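Local coordinates for protein 2'-deoxycytidine 5'-triphosphate deaminase (Agrobacterium tumefaciens, PDB 2R9Q) that probably deaminates the cytosine base of dCTP to give dUTP, at residues G117-I121 and I148-F153. Numbering follows the deposited sequence.
Sequences GRLDI and ISPRTF
In the N-terminal dUTPase-like domain, the turn that leads from helix 114-118 into strand 121-127 packs against the end of strand 143-150 and the loop after it. The two strands run antiparallel, with I121 and P150 as a non-hydrogen-bonded pair. Their side chains lie on the same face of the sheet, where both touch I155. Next to this pair, R151 N donates to D120 O at 3.1 Å, with an N-H...O angle of 142°. D120 has left-handed backbone angles at the turn. Its CG stands anti to the backbone N (chi1 -159°), and the carboxylate reaches the loop 151-153. T152 OG1 donates to D120 OD2; the modelled 2.4 Å is very short, so the exact length is doubtful. The two side chains meet at about a right angle. The same OD2 forms a salt bridge with R318, and OD1 is hydrogen-bonded to Y293 OH. Both partners belong to the C-terminal half of the chain, so the carboxylate links the two halves. R151 turns its guanidinium away from D120, and its NH2 donates to S149 OG at 2.5 Å. A water bridges the segments: it is hydrogen-bonded to L119 O at 2.6 Å and accepts from F153 N at 2.9 Å. One edge of the F153 ring faces the backbone of R118 and L119. R118 O faces the rim of the ring, 4.0 Å from F153 CE2. W242 meets this ring edge-to-face. I121 also reaches I148, two residues before P150 on the partner strand. The two isoleucines run alongside each other in the same direction. Each CG2 is anti to its own backbone N, and I121 CG2 presses on I148 CG2 at 3.4 Å, a close carbon-carbon approach.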
ATOM      1  N   GLY B 117      -2.200  -7.903 -20.904  1.00 51.55           N
ATOM      2  CA  GLY B 117      -1.441  -6.807 -20.377  1.00 53.06           C
ATOM      3  C   GLY B 117      -2.284  -5.589 -20.068  1.00 53.67           C
ATOM      4  O   GLY B 117      -2.020  -4.894 -19.100  1.00 53.60           O
ATOM      5  N   ARG B 118      -3.307  -5.329 -20.887  1.00 54.20           N
ATOM      6  CA  ARG B 118      -4.172  -4.176 -20.660  1.00 53.93           C
ATOM      7  C   ARG B 118      -4.959  -4.288 -19.355  1.00 53.52           C
ATOM      8  O   ARG B 118      -5.483  -3.283 -18.869  1.00 53.89           O
ATOM      9  CB  ARG B 118      -5.178  -3.967 -21.784  1.00 54.34           C
ATOM     10  CG  ARG B 118      -4.686  -3.990 -23.196  1.00 55.25           C
ATOM     11  CD  ARG B 118      -3.805  -2.843 -23.615  1.00 56.96           C
ATOM     12  NE  ARG B 118      -3.134  -3.219 -24.869  1.00 57.62           N
ATOM     13  CZ  ARG B 118      -3.566  -2.954 -26.092  1.00 55.79           C
ATOM     14  NH1 ARG B 118      -4.645  -2.222 -26.301  1.00 56.73           N
ATOM     15  NH2 ARG B 118      -2.882  -3.410 -27.123  1.00 57.49           N
ATOM     16  N   LEU B 119      -5.059  -5.498 -18.803  1.00 52.35           N
ATOM     17  CA  LEU B 119      -5.739  -5.721 -17.562  1.00 51.65           C
ATOM     18  C   LEU B 119      -4.754  -5.936 -16.437  1.00 51.08           C
ATOM     19  O   LEU B 119      -5.162  -6.333 -15.350  1.00 51.23           O
ATOM     20  CB  LEU B 119      -6.647  -6.930 -17.652  1.00 52.50           C
ATOM     21  CG  LEU B 119      -8.083  -6.830 -18.163  1.00 51.55           C
ATOM     22  CD1 LEU B 119      -8.263  -5.769 -19.204  1.00 54.35           C
ATOM     23  CD2 LEU B 119      -8.520  -8.201 -18.689  1.00 47.48           C
ATOM     24  N   ASP B 120      -3.474  -5.714 -16.715  1.00 50.30           N
ATOM     25  CA  ASP B 120      -2.400  -5.784 -15.719  1.00 50.60           C
ATOM     26  C   ASP B 120      -2.369  -7.133 -14.990  1.00 49.79           C
ATOM     27  O   ASP B 120      -2.247  -7.169 -13.772  1.00 48.76           O
ATOM     28  CB  ASP B 120      -2.569  -4.610 -14.730  1.00 50.99           C
ATOM     29  CG  ASP B 120      -1.300  -4.245 -13.959  1.00 52.19           C
ATOM     30  OD1 ASP B 120      -0.141  -4.384 -14.439  1.00 53.07           O
ATOM     31  OD2 ASP B 120      -1.497  -3.755 -12.843  1.00 54.17           O
ATOM     32  N   ILE B 121      -2.503  -8.227 -15.742  1.00 49.34           N
ATOM     33  CA  ILE B 121      -2.491  -9.581 -15.169  1.00 48.53           C
ATOM     34  C   ILE B 121      -1.107 -10.169 -15.377  1.00 48.86           C
ATOM     35  O   ILE B 121      -0.679 -10.332 -16.494  1.00 48.26           O
ATOM     36  CB  ILE B 121      -3.552 -10.542 -15.755  1.00 47.93           C
ATOM     37  CG1 ILE B 121      -4.953  -9.904 -15.710  1.00 47.95           C
ATOM     38  CG2 ILE B 121      -3.499 -11.896 -15.012  1.00 43.88           C
ATOM     39  CD1 ILE B 121      -6.042 -10.526 -16.683  1.00 46.17           C
ATOM     40  N   ILE B 148      -0.960 -17.284 -12.634  1.00 50.46           N
ATOM     41  CA  ILE B 148      -1.747 -16.074 -12.793  1.00 49.46           C
ATOM     42  C   ILE B 148      -1.798 -15.317 -11.493  1.00 48.81           C
ATOM     43  O   ILE B 148      -2.247 -15.826 -10.468  1.00 47.07           O
ATOM     44  CB  ILE B 148      -3.241 -16.313 -13.271  1.00 49.50           C
ATOM     45  CG1 ILE B 148      -3.355 -17.217 -14.486  1.00 49.40           C
ATOM     46  CG2 ILE B 148      -3.962 -14.963 -13.574  1.00 50.44           C
ATOM     47  CD1 ILE B 148      -4.768 -17.753 -14.765  1.00 47.04           C
ATOM     48  N   SER B 149      -1.373 -14.067 -11.565  1.00 48.89           N
ATOM     49  CA  SER B 149      -1.598 -13.098 -10.499  1.00 49.92           C
ATOM     50  C   SER B 149      -2.123 -11.764 -11.031  1.00 50.43           C
ATOM     51  O   SER B 149      -1.375 -10.992 -11.643  1.00 50.74           O
ATOM     52  CB  SER B 149      -0.324 -12.861  -9.688  1.00 49.95           C
ATOM     53  OG  SER B 149      -0.670 -12.193  -8.508  1.00 48.95           O
ATOM     54  N   PRO B 150      -3.409 -11.482 -10.807  1.00 51.47           N
ATOM     55  CA  PRO B 150      -3.961 -10.158 -11.160  1.00 52.52           C
ATOM     56  C   PRO B 150      -3.327  -9.054 -10.318  1.00 51.83           C
ATOM     57  O   PRO B 150      -3.155  -9.230  -9.151  1.00 51.26           O
ATOM     58  CB  PRO B 150      -5.450 -10.306 -10.829  1.00 51.64           C
ATOM     59  CG  PRO B 150      -5.673 -11.782 -10.765  1.00 51.96           C
ATOM     60  CD  PRO B 150      -4.449 -12.339 -10.221  1.00 52.41           C
ATOM     61  N   ARG B 151      -2.982  -7.935 -10.912  1.00 52.45           N
ATOM     62  CA  ARG B 151      -2.317  -6.900 -10.175  1.00 53.15           C
ATOM     63  C   ARG B 151      -3.238  -5.714  -9.870  1.00 52.65           C
ATOM     64  O   ARG B 151      -3.213  -5.196  -8.783  1.00 51.57           O
ATOM     65  CB  ARG B 151      -1.090  -6.465 -10.957  1.00 54.39           C
ATOM     66  CG  ARG B 151       0.228  -6.736 -10.364  1.00 59.94           C
ATOM     67  CD  ARG B 151       0.816  -8.112 -10.608  1.00 61.86           C
ATOM     68  NE  ARG B 151       0.586  -9.130  -9.569  1.00 65.52           N
ATOM     69  CZ  ARG B 151       0.460  -8.975  -8.236  1.00 67.17           C
ATOM     70  NH1 ARG B 151       0.565  -7.799  -7.610  1.00 69.06           N
ATOM     71  NH2 ARG B 151       0.248 -10.061  -7.491  1.00 64.82           N
ATOM     72  N   THR B 152      -4.018  -5.250 -10.846  1.00 52.34           N
ATOM     73  CA  THR B 152      -4.873  -4.076 -10.635  1.00 52.35           C
ATOM     74  C   THR B 152      -6.336  -4.399 -10.566  1.00 51.60           C
ATOM     75  O   THR B 152      -7.009  -3.883  -9.723  1.00 51.46           O
ATOM     76  CB  THR B 152      -4.673  -3.012 -11.715  1.00 52.13           C
ATOM     77  OG1 THR B 152      -3.294  -2.658 -11.761  1.00 52.01           O
ATOM     78  CG2 THR B 152      -5.541  -1.740 -11.447  1.00 52.51           C
ATOM     79  N   PHE B 153      -6.826  -5.201 -11.510  1.00 52.08           N
ATOM     80  CA  PHE B 153      -8.225  -5.564 -11.569  1.00 51.41           C
ATOM     81  C   PHE B 153      -8.423  -6.994 -11.149  1.00 50.99           C
ATOM     82  O   PHE B 153      -7.718  -7.904 -11.632  1.00 49.91           O
ATOM     83  CB  PHE B 153      -8.839  -5.406 -12.996  1.00 52.04           C
ATOM     84  CG  PHE B 153      -8.502  -4.113 -13.685  1.00 50.20           C
ATOM     85  CD1 PHE B 153      -9.016  -2.936 -13.253  1.00 51.39           C
ATOM     86  CD2 PHE B 153      -7.715  -4.101 -14.808  1.00 52.57           C
ATOM     87  CE1 PHE B 153      -8.697  -1.782 -13.872  1.00 49.45           C
ATOM     88  CE2 PHE B 153      -7.394  -2.945 -15.415  1.00 51.51           C
ATOM     89  CZ  PHE B 153      -7.891  -1.790 -14.938  1.00 51.58           C
TER
HETATM   90  O   HOH W   1      -5.249  -7.168 -12.849  1.00 18.37           O